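Local coordinates for CdiI immunity protein (Yersinia kristensenii ATCC 33638, PDB 5E3E) that binds a cognate contact-dependent growth inhibition toxin, a nuclease of the RNase A superfamily, and probably neutralises it, at residues A[15-20]-A[33-38]; A[46-51]-A[91-96]; A[5-10]-A[53-58]. All blocks are in the same frame, centred on the assembly; numbering follows the deposited sequence.

Contact 1: residues A[15-20]-A[33-38]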
loop_
_atom_site.group_PDB
_atom_site.type_symbol
_atom_site.label_atom_id
_atom_site.label_comp_id
_atom_site.label_asym_id
_atom_site.label_seq_id
_atom_site.Cartn_x
_atom_site.Cartn_y
_atom_site.Cartn_z
ATOM N N ARG A 15 1.103 2.822 1.676
ATOM C CA ARG A 15 0.244 1.656 1.602
ATOM C C ARG A 15 -0.966 1.829 0.725
ATOM O O ARG A 15 -1.387 0.851 0.105
ATOM C CB ARG A 15 -0.183 1.180 2.967
ATOM C CG ARG A 15 0.972 0.811 3.842
ATOM C CD ARG A 15 0.486 0.353 5.195
ATOM N NE ARG A 15 1.578 0.017 6.118
ATOM C CZ ARG A 15 1.397 -0.507 7.338
ATOM N NH1 ARG A 15 0.175 -0.764 7.818
ATOM N NH2 ARG A 15 2.440 -0.743 8.112
ATOM N N CYS A 16 -1.549 3.020 0.662
ATOM C CA CYS A 16 -2.758 3.208 -0.115
ATOM C C CYS A 16 -2.428 3.705 -1.517
ATOM O O CYS A 16 -3.170 3.392 -2.462
ATOM C CB CYS A 16 -3.748 4.143 0.561
ATOM S SG CYS A 16 -4.537 3.415 2.014
ATOM N N TYR A 17 -1.413 4.572 -1.646
ATOM C CA TYR A 17 -1.045 5.081 -2.946
ATOM C C TYR A 17 0.002 4.179 -3.564
ATOM O O TYR A 17 -0.219 3.710 -4.680
ATOM C CB TYR A 17 -0.582 6.554 -2.894
ATOM C CG TYR A 17 -1.775 7.488 -2.846
ATOM C CD1 TYR A 17 -2.434 7.757 -1.657
ATOM C CD2 TYR A 17 -2.277 8.057 -4.042
ATOM C CE1 TYR A 17 -3.555 8.565 -1.642
ATOM C CE2 TYR A 17 -3.360 8.891 -4.029
ATOM C CZ TYR A 17 -4.001 9.146 -2.833
ATOM O OH TYR A 17 -5.109 9.962 -2.834
ATOM N N PHE A 18 1.119 3.949 -2.876
ATOM C CA PHE A 18 2.121 3.004 -3.393
ATOM C C PHE A 18 1.768 1.560 -3.121
ATOM O O PHE A 18 2.600 0.765 -2.712
ATOM C CB PHE A 18 3.536 3.367 -2.969
ATOM C CG PHE A 18 4.043 4.624 -3.607
ATOM C CD1 PHE A 18 4.449 4.624 -4.917
ATOM C CD2 PHE A 18 4.052 5.823 -2.912
ATOM C CE1 PHE A 18 4.915 5.786 -5.516
ATOM C CE2 PHE A 18 4.527 7.001 -3.511
ATOM C CZ PHE A 18 4.943 6.965 -4.819
ATOM N N ASN A 19 0.498 1.215 -3.371
ATOM C CA ASN A 19 0.039 -0.158 -3.310
ATOM C C ASN A 19 0.603 -0.957 -4.508
ATOM O O ASN A 19 1.202 -0.399 -5.405
ATOM C CB ASN A 19 -1.491 -0.237 -3.210
ATOM C CG ASN A 19 -2.182 0.217 -4.464
ATOM O OD1 ASN A 19 -2.048 -0.404 -5.508
ATOM N ND2 ASN A 19 -2.929 1.320 -4.381
ATOM N N GLN A 20 0.451 -2.286 -4.496
ATOM C CA GLN A 20 1.034 -3.104 -5.558
ATOM C C GLN A 20 0.517 -2.757 -6.954
ATOM O O GLN A 20 1.165 -3.084 -7.959
ATOM C CB GLN A 20 0.761 -4.592 -5.306
ATOM C CG GLN A 20 1.572 -5.151 -4.163
ATOM C CD GLN A 20 1.351 -6.641 -3.948
ATOM O OE1 GLN A 20 1.110 -7.406 -4.891
ATOM N NE2 GLN A 20 1.452 -7.067 -2.702
ATOM N N LEU A 33 2.469 10.281 -6.888
ATOM C CA LEU A 33 2.614 11.451 -6.015
ATOM C C LEU A 33 1.708 12.575 -6.430
ATOM O O LEU A 33 1.109 13.204 -5.582
ATOM C CB LEU A 33 4.080 11.935 -5.986
ATOM C CG LEU A 33 5.094 10.965 -5.393
ATOM C CD1 LEU A 33 6.535 11.449 -5.540
ATOM C CD2 LEU A 33 4.755 10.635 -3.956
ATOM N N ALA A 34 1.528 12.797 -7.732
ATOM C CA ALA A 34 0.645 13.854 -8.192
ATOM C C ALA A 34 -0.809 13.551 -7.895
ATOM O O ALA A 34 -1.566 14.461 -7.588
ATOM C CB ALA A 34 0.825 14.109 -9.676
ATOM N N ALA A 35 -1.213 12.288 -7.999
ATOM C CA ALA A 35 -2.582 11.889 -7.670
ATOM C C ALA A 35 -2.868 12.102 -6.173
ATOM O O ALA A 35 -3.950 12.563 -5.807
ATOM C CB ALA A 35 -2.818 10.431 -8.045
ATOM N N TYR A 36 -1.892 11.757 -5.323
ATOM C CA TYR A 36 -2.007 12.014 -3.900
ATOM C C TYR A 36 -2.177 13.516 -3.637
ATOM O O TYR A 36 -3.074 13.942 -2.906
ATOM C CB TYR A 36 -0.779 11.460 -3.217
ATOM C CG TYR A 36 -0.589 11.876 -1.801
ATOM C CD1 TYR A 36 -1.084 11.098 -0.762
ATOM C CD2 TYR A 36 0.171 12.974 -1.479
ATOM C CE1 TYR A 36 -0.890 11.451 0.563
ATOM C CE2 TYR A 36 0.387 13.332 -0.150
ATOM C CZ TYR A 36 -0.142 12.580 0.864
ATOM O OH TYR A 36 0.106 12.942 2.158
ATOM N N LYS A 37 -1.335 14.306 -4.251
ATOM C CA LYS A 37 -1.376 15.737 -4.034
ATOM C C LYS A 37 -2.731 16.288 -4.450
ATOM O O LYS A 37 -3.291 17.149 -3.741
ATOM C CB LYS A 37 -0.253 16.458 -4.781
ATOM C CG LYS A 37 -0.303 17.975 -4.525
ATOM C CD LYS A 37 0.888 18.710 -5.071
ATOM C CE LYS A 37 0.672 20.185 -4.795
ATOM N NZ LYS A 37 1.747 21.050 -5.324
ATOM N N ALA A 38 -3.245 15.835 -5.595
ATOM C CA ALA A 38 -4.508 16.349 -6.113
ATOM C C ALA A 38 -5.706 15.929 -5.275
ATOM O O ALA A 38 -6.677 16.694 -5.133
ATOM C CB ALA A 38 -4.716 15.907 -7.549
#

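Contact 2: residues A[46-51]-A[91-96]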
loop_
_atom_site.group_PDB
_atom_site.type_symbol
_atom_site.label_atom_id
_atom_site.label_comp_id
_atom_site.label_asym_id
_atom_site.label_seq_id
_atom_site.Cartn_x
_atom_site.Cartn_y
_atom_site.Cartn_z
ATOM N N LEU A 46 0.943 18.165 4.415
ATOM C CA LEU A 46 1.852 18.799 5.376
ATOM C C LEU A 46 2.191 17.876 6.544
ATOM O O LEU A 46 3.317 17.921 7.033
ATOM C CB LEU A 46 1.271 20.113 5.941
ATOM C CG LEU A 46 1.234 21.207 4.878
ATOM C CD1 LEU A 46 0.494 22.407 5.446
ATOM C CD2 LEU A 46 2.640 21.610 4.454
ATOM N N GLN A 47 1.249 17.031 6.974
ATOM C CA GLN A 47 1.540 16.090 8.062
ATOM C C GLN A 47 2.433 14.947 7.535
ATOM O O GLN A 47 3.282 14.443 8.263
ATOM C CB GLN A 47 0.249 15.564 8.664
ATOM C CG GLN A 47 -0.476 16.666 9.468
ATOM C CD GLN A 47 -1.800 16.230 10.060
ATOM O OE1 GLN A 47 -1.907 15.997 11.271
ATOM N NE2 GLN A 47 -2.801 16.123 9.221
HETATM N N MSE A 48 2.242 14.566 6.268
HETATM C CA MSE A 48 3.113 13.571 5.629
HETATM C C MSE A 48 4.527 14.142 5.527
HETATM O O MSE A 48 5.493 13.476 5.880
HETATM C CB MSE A 48 2.487 13.120 4.291
HETATM C CG MSE A 48 3.242 11.982 3.580
HETATM SE SE MSE A 48 4.819 12.688 2.612
HETATM C CE MSE A 48 3.824 13.599 1.168
ATOM N N LYS A 49 4.651 15.397 5.104
ATOM C CA LYS A 49 5.957 16.034 4.996
ATOM C C LYS A 49 6.627 16.093 6.374
ATOM O O LYS A 49 7.835 15.898 6.480
ATOM C CB LYS A 49 5.824 17.423 4.369
ATOM C CG LYS A 49 5.568 17.306 2.865
ATOM C CD LYS A 49 5.110 18.599 2.204
ATOM C CE LYS A 49 6.144 19.659 2.267
ATOM N NZ LYS A 49 5.547 20.925 1.753
ATOM N N ALA A 50 5.858 16.394 7.413
ATOM C CA ALA A 50 6.445 16.445 8.779
ATOM C C ALA A 50 7.053 15.105 9.157
ATOM O O ALA A 50 8.139 15.074 9.735
ATOM C CB ALA A 50 5.420 16.876 9.809
ATOM N N GLU A 51 6.380 14.009 8.811
ATOM C CA GLU A 51 6.938 12.660 9.057
ATOM C C GLU A 51 8.221 12.388 8.256
ATOM O O GLU A 51 9.170 11.844 8.781
ATOM C CB GLU A 51 5.902 11.566 8.787
ATOM C CG GLU A 51 4.775 11.577 9.788
ATOM C CD GLU A 51 3.814 10.384 9.645
ATOM O OE1 GLU A 51 4.072 9.480 8.824
ATOM O OE2 GLU A 51 2.798 10.391 10.364
ATOM N N LYS A 91 13.582 12.997 -0.096
ATOM C CA LYS A 91 13.766 14.409 -0.456
ATOM C C LYS A 91 13.006 14.725 -1.745
ATOM O O LYS A 91 12.372 15.823 -1.873
ATOM C CB LYS A 91 15.248 14.751 -0.622
ATOM C CG LYS A 91 16.000 14.816 0.708
ATOM C CD LYS A 91 17.430 15.298 0.481
ATOM C CE LYS A 91 18.140 15.545 1.810
ATOM N NZ LYS A 91 19.534 16.086 1.687
ATOM N N HIS A 92 13.030 13.761 -2.667
ATOM C CA HIS A 92 12.235 13.877 -3.912
ATOM C C HIS A 92 10.705 13.941 -3.651
ATOM O O HIS A 92 9.992 14.786 -4.251
ATOM C CB HIS A 92 12.576 12.717 -4.846
ATOM C CG HIS A 92 11.704 12.643 -6.051
ATOM N ND1 HIS A 92 11.823 13.507 -7.117
ATOM C CD2 HIS A 92 10.683 11.818 -6.345
ATOM C CE1 HIS A 92 10.924 13.197 -8.037
ATOM N NE2 HIS A 92 10.245 12.148 -7.610
ATOM N N ILE A 93 10.181 13.072 -2.794
ATOM C CA ILE A 93 8.734 13.094 -2.460
ATOM C C ILE A 93 8.403 14.476 -1.908
ATOM O O ILE A 93 7.465 15.112 -2.338
ATOM C CB ILE A 93 8.359 12.042 -1.424
ATOM C CG1 ILE A 93 8.512 10.627 -1.998
ATOM C CG2 ILE A 93 6.936 12.274 -0.879
ATOM C CD1 ILE A 93 8.356 9.583 -0.919
ATOM N N TYR A 94 9.216 14.935 -0.975
ATOM C CA TYR A 94 9.002 16.217 -0.314
ATOM C C TYR A 94 8.898 17.347 -1.373
ATOM O O TYR A 94 7.958 18.157 -1.349
ATOM C CB TYR A 94 10.151 16.466 0.672
ATOM C CG TYR A 94 9.904 17.531 1.699
ATOM C CD1 TYR A 94 9.996 18.876 1.334
ATOM C CD2 TYR A 94 9.617 17.227 3.028
ATOM C CE1 TYR A 94 9.796 19.881 2.243
ATOM C CE2 TYR A 94 9.430 18.247 3.968
ATOM C CZ TYR A 94 9.523 19.566 3.565
ATOM O OH TYR A 94 9.335 20.663 4.412
ATOM N N LYS A 95 9.857 17.387 -2.287
ATOM C CA LYS A 95 9.906 18.402 -3.333
ATOM C C LYS A 95 8.746 18.326 -4.321
ATOM O O LYS A 95 8.303 19.359 -4.845
ATOM C CB LYS A 95 11.226 18.293 -4.097
ATOM C CG LYS A 95 11.586 19.500 -4.936
ATOM C CD LYS A 95 12.977 19.380 -5.568
ATOM C CE LYS A 95 14.107 19.282 -4.557
ATOM N NZ LYS A 95 15.370 18.897 -5.261
ATOM N N GLN A 96 8.311 17.108 -4.636
ATOM C CA GLN A 96 7.145 16.894 -5.506
ATOM C C GLN A 96 5.843 17.485 -4.963
ATOM O O GLN A 96 4.898 17.769 -5.724
ATOM C CB GLN A 96 6.972 15.404 -5.830
ATOM C CG GLN A 96 8.108 14.866 -6.716
ATOM C CD GLN A 96 8.135 15.459 -8.120
ATOM O OE1 GLN A 96 9.082 16.135 -8.494
ATOM N NE2 GLN A 96 7.129 15.197 -8.894
HETATM O O HOH W 1 7.440 20.790 -0.667
#

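Contact 3: residues A[5-10]-A[53-58]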
loop_
_atom_site.group_PDB
_atom_site.type_symbol
_atom_site.label_atom_id
_atom_site.label_comp_id
_atom_site.label_asym_id
_atom_site.label_seq_id
_atom_site.Cartn_x
_atom_site.Cartn_y
_atom_site.Cartn_z
ATOM N N GLU A 5 0.899 3.419 13.846
ATOM C CA GLU A 5 0.230 4.181 14.921
ATOM C C GLU A 5 0.901 5.525 15.064
ATOM O O GLU A 5 0.227 6.510 15.362
ATOM C CB GLU A 5 0.284 3.444 16.277
ATOM C CG GLU A 5 -0.453 2.103 16.277
ATOM C CD GLU A 5 -0.413 1.392 17.610
ATOM O OE1 GLU A 5 0.473 1.696 18.448
ATOM O OE2 GLU A 5 -1.275 0.505 17.810
ATOM N N LYS A 6 2.221 5.591 14.890
ATOM C CA LYS A 6 2.979 6.850 15.039
ATOM C C LYS A 6 3.385 7.547 13.741
ATOM O O LYS A 6 3.569 8.772 13.746
ATOM C CB LYS A 6 4.215 6.621 15.891
ATOM C CG LYS A 6 3.899 6.021 17.261
ATOM C CD LYS A 6 2.892 6.802 18.097
ATOM C CE LYS A 6 2.668 6.141 19.461
ATOM N NZ LYS A 6 1.712 6.910 20.281
ATOM N N TYR A 7 3.458 6.765 12.642
ATOM C CA TYR A 7 3.668 7.289 11.312
ATOM C C TYR A 7 2.467 7.053 10.374
ATOM O O TYR A 7 2.617 6.533 9.263
ATOM C CB TYR A 7 4.960 6.727 10.694
ATOM C CG TYR A 7 6.211 7.200 11.400
ATOM C CD1 TYR A 7 6.641 6.589 12.585
ATOM C CD2 TYR A 7 6.963 8.244 10.898
ATOM C CE1 TYR A 7 7.805 7.013 13.207
ATOM C CE2 TYR A 7 8.138 8.691 11.528
ATOM C CZ TYR A 7 8.522 8.082 12.707
ATOM O OH TYR A 7 9.705 8.523 13.294
ATOM N N PRO A 8 1.288 7.536 10.763
ATOM C CA PRO A 8 0.147 7.195 9.919
ATOM C C PRO A 8 0.155 7.894 8.556
ATOM O O PRO A 8 -0.444 7.385 7.625
ATOM C CB PRO A 8 -1.055 7.639 10.762
ATOM C CG PRO A 8 -0.528 8.742 11.600
ATOM C CD PRO A 8 0.880 8.303 11.944
ATOM N N TYR A 9 0.748 9.078 8.458
ATOM C CA TYR A 9 0.664 9.852 7.211
ATOM C C TYR A 9 1.523 9.247 6.098
ATOM O O TYR A 9 1.095 9.120 4.960
ATOM C CB TYR A 9 0.936 11.363 7.443
ATOM C CG TYR A 9 -0.124 11.954 8.311
ATOM C CD1 TYR A 9 -1.328 12.353 7.762
ATOM C CD2 TYR A 9 -0.014 11.957 9.708
ATOM C CE1 TYR A 9 -2.358 12.813 8.549
ATOM C CE2 TYR A 9 -1.064 12.414 10.514
ATOM C CZ TYR A 9 -2.242 12.819 9.908
ATOM O OH TYR A 9 -3.326 13.273 10.645
ATOM N N LEU A 10 2.729 8.867 6.442
ATOM C CA LEU A 10 3.586 8.120 5.523
ATOM C C LEU A 10 3.065 6.723 5.285
ATOM O O LEU A 10 3.140 6.225 4.167
ATOM C CB LEU A 10 5.026 8.046 6.024
ATOM C CG LEU A 10 5.955 9.105 5.512
ATOM C CD1 LEU A 10 7.310 8.917 6.181
ATOM C CD2 LEU A 10 6.083 9.047 3.977
ATOM N N ASP A 53 10.326 14.635 7.547
ATOM C CA ASP A 53 11.362 15.385 8.219
ATOM C C ASP A 53 11.839 14.672 9.481
ATOM O O ASP A 53 13.036 14.710 9.786
ATOM C CB ASP A 53 10.867 16.784 8.580
ATOM C CG ASP A 53 11.024 17.756 7.459
ATOM O OD1 ASP A 53 12.000 17.612 6.684
ATOM O OD2 ASP A 53 10.225 18.702 7.423
ATOM N N TYR A 54 10.926 14.013 10.194
ATOM C CA TYR A 54 11.319 13.251 11.398
ATOM C C TYR A 54 12.300 12.143 11.009
ATOM O O TYR A 54 13.240 11.844 11.763
ATOM C CB TYR A 54 10.128 12.635 12.125
ATOM C CG TYR A 54 9.427 13.621 13.026
ATOM C CD1 TYR A 54 10.082 14.131 14.156
ATOM C CD2 TYR A 54 8.119 13.997 12.800
ATOM C CE1 TYR A 54 9.459 15.043 14.994
ATOM C CE2 TYR A 54 7.480 14.891 13.628
ATOM C CZ TYR A 54 8.165 15.407 14.741
ATOM O OH TYR A 54 7.545 16.331 15.552
ATOM N N LEU A 55 12.110 11.565 9.838
ATOM C CA LEU A 55 13.032 10.522 9.392
ATOM C C LEU A 55 14.335 11.089 8.912
ATOM O O LEU A 55 15.383 10.567 9.292
ATOM C CB LEU A 55 12.418 9.650 8.286
ATOM C CG LEU A 55 11.220 8.779 8.722
ATOM C CD1 LEU A 55 10.670 8.029 7.508
ATOM C CD2 LEU A 55 11.527 7.812 9.850
ATOM N N LEU A 56 14.280 12.107 8.044
ATOM C CA LEU A 56 15.478 12.646 7.436
ATOM C C LEU A 56 16.438 13.196 8.505
ATOM O O LEU A 56 17.665 13.101 8.358
ATOM C CB LEU A 56 15.155 13.751 6.426
ATOM C CG LEU A 56 14.468 13.376 5.130
ATOM C CD1 LEU A 56 14.196 14.659 4.330
ATOM C CD2 LEU A 56 15.362 12.365 4.435
ATOM N N ALA A 57 15.888 13.773 9.561
ATOM C CA ALA A 57 16.698 14.436 10.582
ATOM C C ALA A 57 17.541 13.478 11.375
ATOM O O ALA A 57 18.493 13.897 12.031
ATOM C CB ALA A 57 15.817 15.241 11.546
ATOM N N LEU A 58 17.205 12.193 11.341
ATOM C CA LEU A 58 17.968 11.213 12.096
ATOM C C LEU A 58 19.256 10.796 11.372
ATOM O O LEU A 58 20.093 10.200 11.975
ATOM C CB LEU A 58 17.115 9.965 12.320
ATOM C CG LEU A 58 15.806 10.143 13.085
ATOM C CD1 LEU A 58 15.077 8.811 13.177
ATOM C CD2 LEU A 58 16.053 10.748 14.451
#

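Contact 1: residues A[15-20]-A[33-38]
Y17 lays its ring over the backbone and CB of Y36, so that one aromatic face is covered by the root of another. CB of Y36 stands 3.8 Å from the centroid of the Y17 ring in a CH-pi contact, and Y17 CE2 comes within 3.4 Å of Y36 CA. The phenol ring of Y36 then presents its edge to the same face: CD1 lies 3.6 Å from Y17 CE1, and the planes meet at 87°, a T-shaped pair. Y36 can do this because its CG is anti to the backbone N (chi1 168°), which sets the ring beside its own carbonyl carbon. The hydroxyl of Y17 is hydrogen-bonded to E40, just after helix 29-39, and Y63 of the bound toxin chain meets the Y17 ring edge-to-face. Beside this pair, L33 CD2 touches the edge of the F18 ring, 3.7 Å from CE2. F18 sits at the centre of an inverse gamma turn, and N19 ND2 returns a hydrogen bond to C16 O. Such interlocked aromatic and aliphatic packing joins helix 8-17 to helix 29-39 in the core of an all-helical immunity protein, and its 15-20 side itself borders the bound toxin.

Contact 2: residues A[46-51]-A[91-96]
In Y94 the ring is thrown out with CG anti to the backbone N (chi1 -164°), while the K49 chain, otherwise extended, bends at chi3 (64°) and folds across the ring it meets. The pair exemplifies helix-helix packing in an all-helical fold, here between helix 42-56 and helix 86-96, in which a lysine contributes both its hydrocarbon and its charge. The two backbones are closest at these residues, with K49 CA and Y94 CA 6.1 Å apart. CB of K49 lies on one side of the ring, just beyond the rim at CE2, and the chain then arches so that CE comes down over the same face of Y94, 3.6 Å from CZ. That methylene makes a CH-pi contact, whereas the ammonium group continues toward the rim: NZ is 4.9 Å from the Y94 centroid, giving an off-centre cation-pi interaction.

On the buried flank the contact is purely apolar. M48, present in the crystal as selenomethionine, is bent at both chi2 and chi3, which turns its methyl CE to I93 CG2 at 4.0 Å. The two side chains cross at about a right angle. L13 and Y36 pack against M48, and L33 and I52 against I93, so this flank merges with the protein interior. Toward the outside, one water ties the helices together: it accepts from K49 NZ at 3.1 Å and donates to the carbonyl O of Y94 at 2.8 Å.

Contact 3: residues A[5-10]-A[53-58]
L55 receives Y7 and L10 on its two different methyl branches. CD1 of L55 meets CD1 of L10 tip to tip at 3.7 Å, while CD2 of L55 lies 3.9 Å from CE2 of Y7, approaching the tyrosine ring obliquely. Farther along the same ring, Y7 OH passes 4.3 Å from Y54 CB, at the more exposed margin of the contact. CB of Y54 points to segment 5-10, but the ring turns off from it, so that the base of the side chain makes the contact.

What sets these groups in place is the start of helix 8-17. Y7 occupies the N-cap position, and its CG lies beside its own backbone N (chi1 -67°), which aims the ring at helix 42-56. E51, one turn before L55, receives hydrogen bonds from the amides of Y9 and L10 on its two carboxylate oxygens, a negative group well placed to interact favourably with the helix N-terminus. L73 adds a further apolar neighbour to Y7 and L10.

Across the two segments there is no hydrogen bond and no salt bridge. The direct contact is therefore van der Waals and apolar in character, buried at L10 and L55 and more open at Y7 and Y54, while E51 supplies directional hydrogen bonds to the helix start.

Three contacts in one small helical domain illustrate how a short chain is tied together at several points. Contact 1 (15-20 with 33-38) is nested within the loop closed by contact 3 (5-10 with 53-58), and it closes before contact 2 (46-51 with 91-96) opens; contacts 2 and 3 cross along the chain. Helix 8-17 serves contacts 1 and 3, whose centres lie about 17 Å apart on opposite sides of the chain's centre, whereas helix 42-56 serves contacts 2 and 3, with centres about 10 Å apart. Contacts 1 and 2 also touch, through Y36 on M48 and L33 on I93. Of the three, contact 1 alone borders the toxin chain.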